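Local structure of B12-binding domain-containing protein (Kitasatospora setae, 6WTE) at residues A[425-428]-A[432-435]; A[23-28]-A[131-136]; A[289-294]-A[298-303]. The protein probably acts as a cobalamin-dependent radical SAM methyltransferase, binding cobalamin and a [4Fe-4S] cluster and, despite its family, working without radical chemistry. All coordinates share one frame; numbering follows the deposited sequence.

Contact 1 of 3, residues A[425-428]-A[432-435]. With EDO (1,2-ethanediol), chain J.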
loop_
_atom_site.group_PDB
_atom_site.type_symbol
_atom_site.label_atom_id
_atom_site.label_comp_id
_atom_site.label_asym_id
_atom_site.label_seq_id
_atom_site.Cartn_x
_atom_site.Cartn_y
_atom_site.Cartn_z
ATOM N N GLU A 425 -1.433 18.564 -16.303
ATOM C CA GLU A 425 -1.780 19.931 -16.687
ATOM C C GLU A 425 -0.634 20.610 -17.422
ATOM O O GLU A 425 -0.852 21.324 -18.409
ATOM C CB GLU A 425 -2.161 20.755 -15.456
ATOM C CG GLU A 425 -3.518 20.439 -14.873
ATOM C CD GLU A 425 -4.649 20.655 -15.866
ATOM O OE1 GLU A 425 -4.549 21.573 -16.707
ATOM O OE2 GLU A 425 -5.642 19.910 -15.791
ATOM N N GLN A 426 0.596 20.422 -16.940
ATOM C CA GLN A 426 1.737 21.056 -17.588
ATOM C C GLN A 426 1.931 20.535 -19.005
ATOM O O GLN A 426 2.361 21.284 -19.889
ATOM C CB GLN A 426 2.995 20.833 -16.755
ATOM C CG GLN A 426 2.936 21.514 -15.402
ATOM C CD GLN A 426 4.118 21.175 -14.533
ATOM O OE1 GLN A 426 5.042 20.485 -14.964
ATOM N NE2 GLN A 426 4.101 21.663 -13.304
ATOM N N CYS A 427 1.627 19.258 -19.234
ATOM C CA CYS A 427 1.692 18.704 -20.581
ATOM C C CYS A 427 0.565 19.240 -21.452
ATOM O O CYS A 427 0.768 19.504 -22.643
ATOM C CB CYS A 427 1.633 17.176 -20.528
ATOM S SG CYS A 427 3.066 16.385 -19.776
ATOM N N ALA A 428 -0.636 19.375 -20.882
ATOM C CA ALA A 428 -1.813 19.878 -21.601
ATOM C C ALA A 428 -2.049 19.128 -22.911
ATOM O O ALA A 428 -2.634 19.670 -23.855
ATOM C CB ALA A 428 -1.709 21.384 -21.864
ATOM N N THR A 432 5.719 17.793 -23.357
ATOM C CA THR A 432 6.146 17.080 -22.163
ATOM C C THR A 432 6.406 18.082 -21.039
ATOM O O THR A 432 6.436 19.298 -21.245
ATOM C CB THR A 432 7.390 16.230 -22.432
ATOM O OG1 THR A 432 7.555 15.275 -21.368
ATOM C CG2 THR A 432 8.628 17.107 -22.515
ATOM N N ALA A 433 6.558 17.562 -19.829
ATOM C CA ALA A 433 6.797 18.414 -18.680
ATOM C C ALA A 433 8.168 18.120 -18.089
ATOM O O ALA A 433 8.616 16.969 -18.108
ATOM C CB ALA A 433 5.718 18.209 -17.611
ATOM N N PRO A 434 8.857 19.128 -17.552
ATOM C CA PRO A 434 10.165 18.870 -16.942
ATOM C C PRO A 434 10.072 17.814 -15.853
ATOM O O PRO A 434 9.105 17.759 -15.091
ATOM C CB PRO A 434 10.569 20.232 -16.366
ATOM C CG PRO A 434 9.830 21.231 -17.201
ATOM C CD PRO A 434 8.520 20.565 -17.560
ATOM N N GLY A 435 11.089 16.968 -15.790
ATOM C CA GLY A 435 11.177 15.976 -14.746
ATOM C C GLY A 435 10.437 14.687 -15.023
ATOM O O GLY A 435 10.649 13.711 -14.296
HETATM C C1 EDO J . 5.195 20.190 -9.869
HETATM O O1 EDO J . 4.042 19.383 -10.112
HETATM C C2 EDO J . 6.178 20.017 -11.020
HETATM O O2 EDO J . 6.574 21.314 -11.478
HETATM O O HOH W 1 7.394 19.750 -14.174
#
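Cys427 and Ala433 meet where the chain turns back at the C-terminal end of helix 418-427, a helix-to-loop reversal within the radical SAM core that shows how a short connection packs against the helix it has just left. Ala428, the first residue past the helix, has a positive phi, and the loop returns so closely that the CA atoms of Cys427 and Thr432 lie 5.0 Å apart. The close packing is on the buried side. There Cys427 SG sits 3.9 Å from Ala433 CB and near the backbone N of the same residue; a chi1 of -67° places the sulfur beside its own backbone N and against Ala433. Leu447 also touches Cys427, while the hydroxyl of Thr432 is hydrogen-bonded to the carbonyl of Ile445. The other side is looser and wetter. Gln426 OE1 lies 3.6 Å from Ala433 CB, and no direct hydrogen bond joins the two segments. A water bridges them instead, donating to Gln426 OE1 and to Pro434 O. The amide nitrogen of Gln426 is shared between Glu422 and a 1,2-ethanediol, probably from the crystallisation liquor, and Gln426 NE2 donates to O2 of that diol at 3.1 Å in a nearly straight bond of 172°.

Contact 2 of 3, residues A[23-28]-A[131-136]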
loop_
_atom_site.group_PDB
_atom_site.type_symbol
_atom_site.label_atom_id
_atom_site.label_comp_id
_atom_site.label_asym_id
_atom_site.label_seq_id
_atom_site.Cartn_x
_atom_site.Cartn_y
_atom_site.Cartn_z
ATOM N N ASP A 23 -9.651 -11.354 3.913
ATOM C CA ASP A 23 -10.302 -11.633 5.189
ATOM C C ASP A 23 -11.454 -10.666 5.436
ATOM O O ASP A 23 -12.505 -11.064 5.957
ATOM C CB ASP A 23 -9.295 -11.563 6.342
ATOM C CG ASP A 23 -8.515 -12.860 6.538
ATOM O OD1 ASP A 23 -8.931 -13.926 6.025
ATOM O OD2 ASP A 23 -7.483 -12.820 7.246
ATOM N N VAL A 24 -11.271 -9.391 5.081
ATOM C CA VAL A 24 -12.353 -8.416 5.204
ATOM C C VAL A 24 -13.530 -8.823 4.324
ATOM O O VAL A 24 -14.687 -8.826 4.762
ATOM C CB VAL A 24 -11.854 -7.005 4.839
ATOM C CG1 VAL A 24 -12.976 -5.990 5.016
ATOM C CG2 VAL A 24 -10.642 -6.610 5.684
ATOM N N LEU A 25 -13.247 -9.170 3.067
ATOM C CA LEU A 25 -14.314 -9.525 2.134
ATOM C C LEU A 25 -14.990 -10.828 2.535
ATOM O O LEU A 25 -16.215 -10.957 2.410
ATOM C CB LEU A 25 -13.755 -9.630 0.717
ATOM C CG LEU A 25 -13.109 -8.377 0.145
ATOM C CD1 LEU A 25 -12.583 -8.682 -1.259
ATOM C CD2 LEU A 25 -14.114 -7.234 0.106
ATOM N N THR A 26 -14.209 -11.804 3.007
ATOM C CA THR A 26 -14.786 -13.077 3.429
ATOM C C THR A 26 -15.772 -12.870 4.571
ATOM O O THR A 26 -16.881 -13.409 4.552
ATOM C CB THR A 26 -13.681 -14.053 3.838
ATOM O OG1 THR A 26 -12.882 -14.391 2.694
ATOM C CG2 THR A 26 -14.276 -15.326 4.461
ATOM N N THR A 27 -15.391 -12.063 5.567
ATOM C CA THR A 27 -16.271 -11.840 6.712
ATOM C C THR A 27 -17.611 -11.267 6.272
ATOM O O THR A 27 -18.673 -11.773 6.653
ATOM C CB THR A 27 -15.598 -10.908 7.720
ATOM O OG1 THR A 27 -14.453 -11.562 8.275
ATOM C CG2 THR A 27 -16.560 -10.541 8.847
ATOM N N ALA A 28 -17.575 -10.215 5.452
ATOM C CA ALA A 28 -18.805 -9.566 5.016
ATOM C C ALA A 28 -19.667 -10.517 4.197
ATOM O O ALA A 28 -20.881 -10.616 4.407
ATOM C CB ALA A 28 -18.468 -8.314 4.211
ATOM N N LYS A 131 -18.909 -3.929 1.167
ATOM C CA LYS A 131 -20.348 -3.728 1.003
ATOM C C LYS A 131 -20.767 -3.856 -0.455
ATOM O O LYS A 131 -21.758 -4.530 -0.768
ATOM C CB LYS A 131 -20.757 -2.373 1.583
ATOM C CG LYS A 131 -20.644 -2.350 3.105
ATOM C CD LYS A 131 -21.300 -1.130 3.725
ATOM C CE LYS A 131 -20.995 -1.053 5.221
ATOM N NZ LYS A 131 -21.228 -2.343 5.926
ATOM N N ILE A 132 -20.014 -3.224 -1.360
ATOM C CA ILE A 132 -20.308 -3.320 -2.790
ATOM C C ILE A 132 -20.245 -4.772 -3.248
ATOM O O ILE A 132 -21.083 -5.229 -4.034
ATOM C CB ILE A 132 -19.331 -2.436 -3.588
ATOM C CG1 ILE A 132 -19.521 -0.967 -3.207
ATOM C CG2 ILE A 132 -19.505 -2.662 -5.111
ATOM C CD1 ILE A 132 -18.465 -0.032 -3.766
ATOM N N LEU A 133 -19.252 -5.522 -2.759
ATOM C CA LEU A 133 -19.111 -6.914 -3.178
ATOM C C LEU A 133 -20.307 -7.754 -2.736
ATOM O O LEU A 133 -20.751 -8.647 -3.471
ATOM C CB LEU A 133 -17.803 -7.499 -2.636
ATOM C CG LEU A 133 -17.492 -8.934 -3.075
ATOM C CD1 LEU A 133 -17.535 -9.045 -4.601
ATOM C CD2 LEU A 133 -16.137 -9.394 -2.539
ATOM N N CYS A 134 -20.840 -7.492 -1.538
ATOM C CA CYS A 134 -22.028 -8.219 -1.104
ATOM C C CYS A 134 -23.219 -7.918 -1.999
ATOM O O CYS A 134 -24.000 -8.817 -2.323
ATOM C CB CYS A 134 -22.372 -7.884 0.341
ATOM S SG CYS A 134 -21.266 -8.646 1.536
ATOM N N GLU A 135 -23.398 -6.650 -2.381
ATOM C CA GLU A 135 -24.498 -6.324 -3.279
ATOM C C GLU A 135 -24.291 -6.970 -4.639
ATOM O O GLU A 135 -25.239 -7.488 -5.233
ATOM C CB GLU A 135 -24.654 -4.806 -3.409
ATOM C CG GLU A 135 -25.059 -4.143 -2.100
ATOM C CD GLU A 135 -25.515 -2.704 -2.264
ATOM O OE1 GLU A 135 -25.772 -2.276 -3.411
ATOM O OE2 GLU A 135 -25.619 -2.003 -1.234
ATOM N N LEU A 136 -23.046 -6.985 -5.126
ATOM C CA LEU A 136 -22.752 -7.639 -6.397
ATOM C C LEU A 136 -23.034 -9.136 -6.323
ATOM O O LEU A 136 -23.708 -9.696 -7.195
ATOM C CB LEU A 136 -21.297 -7.376 -6.794
ATOM C CG LEU A 136 -20.818 -8.007 -8.110
ATOM C CD1 LEU A 136 -21.614 -7.511 -9.313
ATOM C CD2 LEU A 136 -19.325 -7.774 -8.310
#
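Leu25 and Leu133 face each other where two helical segments pass, their CA atoms 7.6 Å apart, and Ala28, three residues after Leu25, meets Cys134, which directly follows Leu133, at a CA separation of 7.0 Å. A leucine pair makes one touch, an alanine and a cysteine the other. Leu133 pushes a single methyl, CD2, against the Leu25 side chain, coming to 3.8 Å from Leu25 CD1 and nearly as close to its CB and CD2. The two leucines cross at about a right angle, and chi1 of Leu133, -177°, swings its CG opposite the backbone N and carries that methyl across to helix 20-31. At the other pair, Cys134 SG lies 3.9 Å from Ala28 CB and 3.5 Å from Ala28 O. No hydrogen bond links the segments; the join is by packing, with the sulfur lying against a helix carbonyl. Leu25 and Val24 also touch the bound cobalamin. In the Rossmann-like alpha/beta fold of this B12-binding domain, helix 20-31 packs beside helix 130-141, whose cobalamin-binding Glu130 meets Val24 and Ala28, and on the parallel part of the mixed sheet, where Leu25 and Thr26 touch Leu7 of strand 4-9 and Thr26 reaches strand 35-40.

Contact 3 of 3, residues A[289-294]-A[298-303]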
loop_
_atom_site.group_PDB
_atom_site.type_symbol
_atom_site.label_atom_id
_atom_site.label_comp_id
_atom_site.label_asym_id
_atom_site.label_seq_id
_atom_site.Cartn_x
_atom_site.Cartn_y
_atom_site.Cartn_z
ATOM N N VAL A 289 -4.805 -1.368 26.431
ATOM C CA VAL A 289 -4.194 -1.346 27.756
ATOM C C VAL A 289 -5.167 -1.867 28.801
ATOM O O VAL A 289 -4.790 -2.631 29.698
ATOM C CB VAL A 289 -3.714 0.079 28.090
ATOM C CG1 VAL A 289 -3.304 0.177 29.555
ATOM C CG2 VAL A 289 -2.567 0.464 27.180
ATOM N N ARG A 290 -6.438 -1.475 28.691
ATOM C CA ARG A 290 -7.425 -1.899 29.678
ATOM C C ARG A 290 -7.597 -3.411 29.671
ATOM O O ARG A 290 -7.665 -4.035 30.735
ATOM C CB ARG A 290 -8.768 -1.216 29.415
ATOM C CG ARG A 290 -9.828 -1.539 30.459
ATOM C CD ARG A 290 -11.237 -1.230 29.968
ATOM N NE ARG A 290 -11.669 -2.139 28.905
ATOM C CZ ARG A 290 -12.112 -3.376 29.116
ATOM N NH1 ARG A 290 -12.175 -3.857 30.351
ATOM N NH2 ARG A 290 -12.487 -4.136 28.095
ATOM N N ARG A 291 -7.643 -4.023 28.485
ATOM C CA ARG A 291 -7.785 -5.476 28.425
ATOM C C ARG A 291 -6.542 -6.177 28.949
ATOM O O ARG A 291 -6.644 -7.189 29.655
ATOM C CB ARG A 291 -8.073 -5.921 26.995
ATOM C CG ARG A 291 -9.419 -5.481 26.473
ATOM C CD ARG A 291 -9.809 -6.313 25.281
ATOM N NE ARG A 291 -10.928 -5.723 24.563
ATOM C CZ ARG A 291 -11.529 -6.293 23.527
ATOM N NH1 ARG A 291 -11.116 -7.477 23.090
ATOM N NH2 ARG A 291 -12.534 -5.674 22.924
ATOM N N ARG A 292 -5.359 -5.657 28.607
ATOM C CA ARG A 292 -4.118 -6.246 29.099
ATOM C C ARG A 292 -4.088 -6.249 30.620
ATOM O O ARG A 292 -3.746 -7.258 31.251
ATOM C CB ARG A 292 -2.922 -5.474 28.539
ATOM C CG ARG A 292 -2.599 -5.805 27.089
ATOM C CD ARG A 292 -1.609 -4.810 26.493
ATOM N NE ARG A 292 -0.400 -4.665 27.302
ATOM C CZ ARG A 292 0.825 -4.979 26.888
ATOM N NH1 ARG A 292 1.865 -4.808 27.693
ATOM N NH2 ARG A 292 1.015 -5.469 25.676
ATOM N N HIS A 293 -4.465 -5.126 31.228
ATOM C CA HIS A 293 -4.418 -5.025 32.679
ATOM C C HIS A 293 -5.509 -5.857 33.340
ATOM O O HIS A 293 -5.289 -6.404 34.424
ATOM C CB HIS A 293 -4.527 -3.559 33.089
ATOM C CG HIS A 293 -3.299 -2.759 32.772
ATOM N ND1 HIS A 293 -2.931 -1.642 33.488
ATOM C CD2 HIS A 293 -2.363 -2.912 31.805
ATOM C CE1 HIS A 293 -1.817 -1.143 32.981
ATOM N NE2 HIS A 293 -1.452 -1.895 31.959
ATOM N N ALA A 294 -6.675 -5.981 32.699
ATOM C CA ALA A 294 -7.806 -6.675 33.310
ATOM C C ALA A 294 -7.579 -8.176 33.431
ATOM O O ALA A 294 -8.179 -8.821 34.300
ATOM C CB ALA A 294 -9.078 -6.407 32.507
ATOM N N ASN A 298 -4.895 -12.641 29.087
ATOM C CA ASN A 298 -5.279 -12.107 27.791
ATOM C C ASN A 298 -4.050 -12.077 26.889
ATOM O O ASN A 298 -3.014 -11.515 27.281
ATOM C CB ASN A 298 -5.887 -10.713 27.940
ATOM C CG ASN A 298 -6.515 -10.206 26.651
ATOM O OD1 ASN A 298 -5.887 -10.217 25.595
ATOM N ND2 ASN A 298 -7.768 -9.776 26.732
ATOM N N PRO A 299 -4.106 -12.686 25.700
ATOM C CA PRO A 299 -2.904 -12.776 24.856
ATOM C C PRO A 299 -2.398 -11.434 24.372
ATOM O O PRO A 299 -1.262 -11.365 23.887
ATOM C CB PRO A 299 -3.364 -13.653 23.680
ATOM C CG PRO A 299 -4.839 -13.448 23.621
ATOM C CD PRO A 299 -5.279 -13.305 25.055
ATOM N N LEU A 300 -3.203 -10.375 24.474
ATOM C CA LEU A 300 -2.713 -9.034 24.182
ATOM C C LEU A 300 -1.581 -8.616 25.108
ATOM O O LEU A 300 -0.897 -7.629 24.815
ATOM C CB LEU A 300 -3.853 -8.021 24.282
ATOM C CG LEU A 300 -4.946 -8.112 23.217
ATOM C CD1 LEU A 300 -6.081 -7.159 23.541
ATOM C CD2 LEU A 300 -4.382 -7.821 21.841
ATOM N N ASN A 301 -1.364 -9.328 26.216
ATOM C CA ASN A 301 -0.226 -9.014 27.063
ATOM C C ASN A 301 1.108 -9.339 26.405
ATOM O O ASN A 301 2.148 -8.901 26.907
ATOM C CB ASN A 301 -0.355 -9.732 28.402
ATOM C CG ASN A 301 -1.270 -8.994 29.353
ATOM O OD1 ASN A 301 -0.901 -7.951 29.891
ATOM N ND2 ASN A 301 -2.470 -9.525 29.560
ATOM N N ARG A 302 1.109 -10.077 25.295
ATOM C CA ARG A 302 2.322 -10.314 24.524
ATOM C C ARG A 302 2.307 -9.574 23.188
ATOM O O ARG A 302 3.145 -9.851 22.324
ATOM C CB ARG A 302 2.522 -11.818 24.309
ATOM C CG ARG A 302 2.726 -12.592 25.616
ATOM C CD ARG A 302 2.970 -14.082 25.392
ATOM N NE ARG A 302 1.836 -14.730 24.743
ATOM C CZ ARG A 302 0.718 -15.088 25.369
ATOM N NH1 ARG A 302 0.574 -14.856 26.668
ATOM N NH2 ARG A 302 -0.263 -15.672 24.693
ATOM N N LEU A 303 1.387 -8.626 23.011
ATOM C CA LEU A 303 1.298 -7.875 21.762
ATOM C C LEU A 303 2.572 -7.082 21.500
ATOM O O LEU A 303 3.159 -6.494 22.410
ATOM C CB LEU A 303 0.100 -6.926 21.807
ATOM C CG LEU A 303 -0.022 -5.912 20.665
ATOM C CD1 LEU A 303 -0.342 -6.620 19.352
ATOM C CD2 LEU A 303 -1.077 -4.858 20.991
HETATM O O HOH W 2 -8.988 -8.965 29.124
HETATM O O HOH W 3 3.636 -6.555 25.150
#
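The side-chain amide of Asn301 donates to the backbone carbonyl of Arg292 where the chain leaves helix 278-294 for strand 304-309, the next parallel strand of the radical SAM beta/alpha barrel, an example of amides and carbonyls organising a helix-to-strand connection. Asn301 ND2 reaches Arg292 O at 3.1 Å, in the carbonyl plane and on a lone pair, with the acceptor almost in the amide's own plane. Asn301 ND2 also donates to Asn298 O at 3.1 Å, a carbonyl that takes the backbone N of Asn301 as well. Asn298 forms an Asx turn: Asn298 OD1 receives Leu300 N at 2.9 Å, while its ND2 is taken up by Glu257 and by a water that donates to Arg291 O. Arg292 runs over the 3-10 turn, its chain bent at chi3 (53°), which brings Arg292 NH2 3.0 Å from Leu300 O. That bond is weak, at 124°; a water in the guanidinium plane accepts from Arg292 NH2 at 2.9 Å. The guanidinium of Arg291 forms salt bridges with Asp254 and Glu257, while its CB touches Asn298 and Leu300. With an alanine at Asn301, the carbonyls of Arg292 and Asn298 would probably both lose the amide that joins them, leaving the turn less firmly held to the helix end. Much of the connection's shape therefore rests on neutral amide-to-carbonyl bonds, and the Arg292 charge is probably eased by the weak bond to Leu300 O and by water.

Overall arrangement
From the N terminus, contact 2 comes first and spans the longest stretch of chain: it brings helix 20-31 to helix 130-141 across some hundred residues, joining early and late parts of the B12-binding domain. Contacts 3 and 1 follow, each a local closure over three residues. Contact 3 seals the passage from helix 278-294 to strand 304-309, and contact 1 the passage from helix 418-427 to strand 436-437, both in the radical SAM core. The three stand in series, so none nests in or crosses another. Contacts 1 and 3 lie on opposite sides of the chain's centre, their own centres 54 Å apart, and no two contacts touch.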